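Local coordinates for TfuB1 (Thermobifida fusca, PDB 6JX3), which binds the leader peptide of a lasso peptide precursor through a PqqD-like recognition domain, probably to present the precursor for processing during lasso peptide biosynthesis, at residues Arg20-Val25 with Asp36-Glu41. Residues are numbered along the deposited sequence; the frame is centred on the assembly and turned at random. Where two conformers were deposited one is given.
Sequences RPEISV and DGRSGE. With ZN (zinc ion), chain C.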
ATOM      1  N   ARG A  20       4.018   1.629 -10.689  1.00 12.39           N
ATOM      2  CA  ARG A  20       3.995   1.895 -12.113  1.00 12.88           C
ATOM      3  C   ARG A  20       4.482   3.324 -12.357  1.00 15.97           C
ATOM      4  O   ARG A  20       4.396   4.179 -11.467  1.00 18.17           O
ATOM      5  CB  ARG A  20       2.589   1.676 -12.677  1.00 15.67           C
ATOM      6  CG  ARG A  20       2.160   0.179 -12.812  1.00 18.60           C
ATOM      7  CD  ARG A  20       0.988  -0.002 -13.801  1.00 17.21           C
ATOM      8  NE  ARG A  20       1.214   0.829 -14.979  1.00 22.83           N
ATOM      9  CZ  ARG A  20       1.899   0.445 -16.052  1.00 24.22           C
ATOM     10  NH1 ARG A  20       2.388  -0.790 -16.138  1.00 21.63           N
ATOM     11  NH2 ARG A  20       2.091   1.302 -17.046  1.00 28.57           N
ATOM     12  N   PRO A  21       5.039   3.600 -13.539  1.00 18.35           N
ATOM     13  CA  PRO A  21       5.699   4.900 -13.753  1.00 18.35           C
ATOM     14  C   PRO A  21       4.770   6.091 -13.639  1.00 17.97           C
ATOM     15  O   PRO A  21       5.232   7.190 -13.296  1.00 22.11           O
ATOM     16  CB  PRO A  21       6.265   4.782 -15.177  1.00 23.27           C
ATOM     17  CG  PRO A  21       6.249   3.337 -15.496  1.00 32.12           C
ATOM     18  CD  PRO A  21       5.161   2.709 -14.701  1.00 22.23           C
ATOM     19  N   GLU A  22       3.484   5.917 -13.931  1.00 19.51           N
ATOM     20  CA  GLU A  22       2.532   7.020 -13.940  1.00 17.76           C
ATOM     21  C   GLU A  22       1.908   7.288 -12.572  1.00 16.04           C
ATOM     22  O   GLU A  22       1.016   8.141 -12.463  1.00 15.63           O
ATOM     23  CB  GLU A  22       1.433   6.750 -14.975  1.00 15.07           C
ATOM     24  CG  GLU A  22       0.427   5.670 -14.579  1.00 16.31           C
ATOM     25  CD  GLU A  22       0.855   4.247 -14.944  1.00 18.98           C
ATOM     26  OE1 GLU A  22       2.046   3.993 -15.229  1.00 19.45           O
ATOM     27  OE2 GLU A  22      -0.012   3.355 -14.939  1.00 17.90           O
ATOM     28  N   ILE A  23       2.376   6.610 -11.528  1.00 14.62           N
ATOM     29  CA  ILE A  23       1.792   6.733 -10.198  1.00 13.83           C
ATOM     30  C   ILE A  23       2.498   7.839  -9.430  1.00 15.50           C
ATOM     31  O   ILE A  23       3.731   7.870  -9.354  1.00 17.31           O
ATOM     32  CB  ILE A  23       1.888   5.403  -9.434  1.00 14.39           C
ATOM     33  CG1 ILE A  23       1.203   4.275 -10.207  1.00 15.08           C
ATOM     34  CG2 ILE A  23       1.316   5.576  -8.030  1.00 15.34           C
ATOM     35  CD1 ILE A  23      -0.263   4.572 -10.579  1.00 17.74           C
ATOM     36  N   SER A  24       1.721   8.757  -8.860  1.00 16.14           N
ATOM     37  CA  SER A  24       2.221   9.776  -7.950  0.60 16.81           C
ATOM     38  C   SER A  24       1.654   9.521  -6.562  1.00 15.83           C
ATOM     39  O   SER A  24       0.615   8.879  -6.407  1.00 17.16           O
ATOM     40  CB  SER A  24       1.836  11.188  -8.422  0.60 15.94           C
ATOM     41  OG  SER A  24       2.459  11.497  -9.656  0.60 19.09           O
ATOM     42  N   VAL A  25       2.338  10.050  -5.551  1.00 15.61           N
ATOM     43  CA  VAL A  25       1.953   9.865  -4.161  1.00 15.86           C
ATOM     44  C   VAL A  25       1.786  11.218  -3.495  1.00 15.76           C
ATOM     45  O   VAL A  25       2.556  12.147  -3.758  1.00 17.75           O
ATOM     46  CB  VAL A  25       3.014   9.050  -3.398  1.00 18.96           C
ATOM     47  CG1 VAL A  25       2.520   8.710  -1.994  1.00 27.12           C
ATOM     48  CG2 VAL A  25       3.420   7.800  -4.198  1.00 25.53           C
ATOM     49  N   ASP A  36      -3.070   7.732 -10.302  1.00 13.27           N
ATOM     50  CA  ASP A  36      -2.657   7.248 -11.610  1.00 16.25           C
ATOM     51  C   ASP A  36      -2.831   8.377 -12.616  1.00 16.56           C
ATOM     52  O   ASP A  36      -3.959   8.759 -12.937  1.00 17.64           O
ATOM     53  CB  ASP A  36      -3.470   6.027 -12.014  1.00 15.10           C
ATOM     54  CG  ASP A  36      -2.944   5.383 -13.272  1.00 16.26           C
ATOM     55  OD1 ASP A  36      -2.762   6.079 -14.291  1.00 15.03           O
ATOM     56  OD2 ASP A  36      -2.698   4.165 -13.240  1.00 18.36           O
ATOM     57  N   GLY A  37      -1.711   8.898 -13.117  1.00 15.97           N
ATOM     58  CA  GLY A  37      -1.733  10.071 -13.973  1.00 18.99           C
ATOM     59  C   GLY A  37      -2.291   9.828 -15.352  1.00 22.01           C
ATOM     60  O   GLY A  37      -2.580  10.793 -16.067  1.00 22.86           O
ATOM     61  N   ARG A  38      -2.443   8.567 -15.744  1.00 16.78           N
ATOM     62  CA  ARG A  38      -3.001   8.255 -17.055  1.00 14.51           C
ATOM     63  C   ARG A  38      -4.510   8.060 -16.957  1.00 24.05           C
ATOM     64  O   ARG A  38      -5.287   8.700 -17.672  1.00 40.28           O
ATOM     65  CB  ARG A  38      -2.324   6.994 -17.603  1.00 16.93           C
ATOM     66  CG  ARG A  38      -0.840   7.148 -17.873  0.98 21.08           C
ATOM     67  CD  ARG A  38      -0.256   5.775 -18.164  0.69 22.41           C
ATOM     68  NE  ARG A  38       1.197   5.779 -18.285  0.81 23.63           N
ATOM     69  CZ  ARG A  38       1.909   4.693 -18.564  0.71 25.98           C
ATOM     70  NH1 ARG A  38       1.295   3.533 -18.763  0.67 27.62           N
ATOM     71  NH2 ARG A  38       3.228   4.766 -18.666  0.91 34.86           N
ATOM     72  N   SER A  39      -4.932   7.174 -16.054  1.00 18.95           N
ATOM     73  CA  SER A  39      -6.347   6.838 -15.930  1.00 21.18           C
ATOM     74  C   SER A  39      -7.093   7.863 -15.109  1.00 22.52           C
ATOM     75  O   SER A  39      -8.318   7.972 -15.221  1.00 22.66           O
ATOM     76  CB  SER A  39      -6.507   5.484 -15.260  1.00 18.16           C
ATOM     77  OG  SER A  39      -6.097   5.584 -13.900  1.00 20.68           O
ATOM     78  N   GLY A  40      -6.380   8.596 -14.270  1.00 16.60           N
ATOM     79  CA  GLY A  40      -7.007   9.519 -13.375  1.00 16.05           C
ATOM     80  C   GLY A  40      -7.541   8.893 -12.115  1.00 17.42           C
ATOM     81  O   GLY A  40      -8.057   9.620 -11.250  1.00 14.83           O
ATOM     82  N   GLU A  41      -7.443   7.576 -11.967  1.00 15.35           N
ATOM     83  CA  GLU A  41      -7.914   6.947 -10.741  1.00 15.05           C
ATOM     84  C   GLU A  41      -7.031   7.367  -9.578  1.00 14.92           C
ATOM     85  O   GLU A  41      -5.806   7.449  -9.706  1.00 16.59           O
ATOM     86  CB  GLU A  41      -7.914   5.420 -10.881  0.99 18.27           C
ATOM     87  CG  GLU A  41      -8.936   4.921 -11.922  0.74 15.68           C
ATOM     88  CD  GLU A  41      -9.183   3.410 -11.885  0.67 25.91           C
ATOM     89  OE1 GLU A  41      -8.370   2.646 -12.438  1.00 25.46           O
ATOM     90  OE2 GLU A  41     -10.211   2.981 -11.315  0.70 30.95           O
TER
HETATM   91 ZN    ZN C 101      -1.952   3.336 -14.913  1.00 17.05          ZN
HETATM   92  O   HOH W   1       3.752   1.552 -19.660  1.00 30.73           O
HETATM   93  O   HOH W   2      -2.403   1.320 -14.454  1.00 15.65           O
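E22 OE2 shares the zinc ion with D36 OD2, binding it at 1.9 Å, and also accepts R20 NE at 2.8 Å through its syn lone pair, that oxygen lying almost in the R20 guanidinium plane. D36 OD2 binds the same zinc ion at 2.0 Å, and a water is a further ligand, so the metal joins the two carboxylates, whose planes stand 65° apart. The site sits at one end of the three-stranded antiparallel sheet of the PqqD-like fold, where I23 and D36 form a non-hydrogen-bonded antiparallel pair. The turn R20-I23 leads into strand 23-27, and the loop after D36 leads to strand 41-45, where E41 pairs with a strand of the bound peptide. Just beyond the I23-D36 pair, G37 N donates to E22 O at 2.9 Å. With CG held between the backbone N and the carbonyl carbon (chi1 73°) and a bend at chi2, the E22 carboxylate folds back against one face of the R38 guanidinium. The two planes are nearly parallel, 7° off, with E22 OE1 over the guanidinium centre; this is a long, purely electrostatic salt bridge to which no N-H points. R20 NH2 and R38 NH1, both donors, lie 2.9 Å apart, their charges probably offset by E22. I23 CD1 packs beside the D36 carboxylate, 3.6 Å from OD2. The other D36 oxygen, OD1, takes R38 N nearly along its C-O axis, closing an Asx turn, and S39 N from above the carboxylate plane at 3.0 Å, which extends it to an Asx motif.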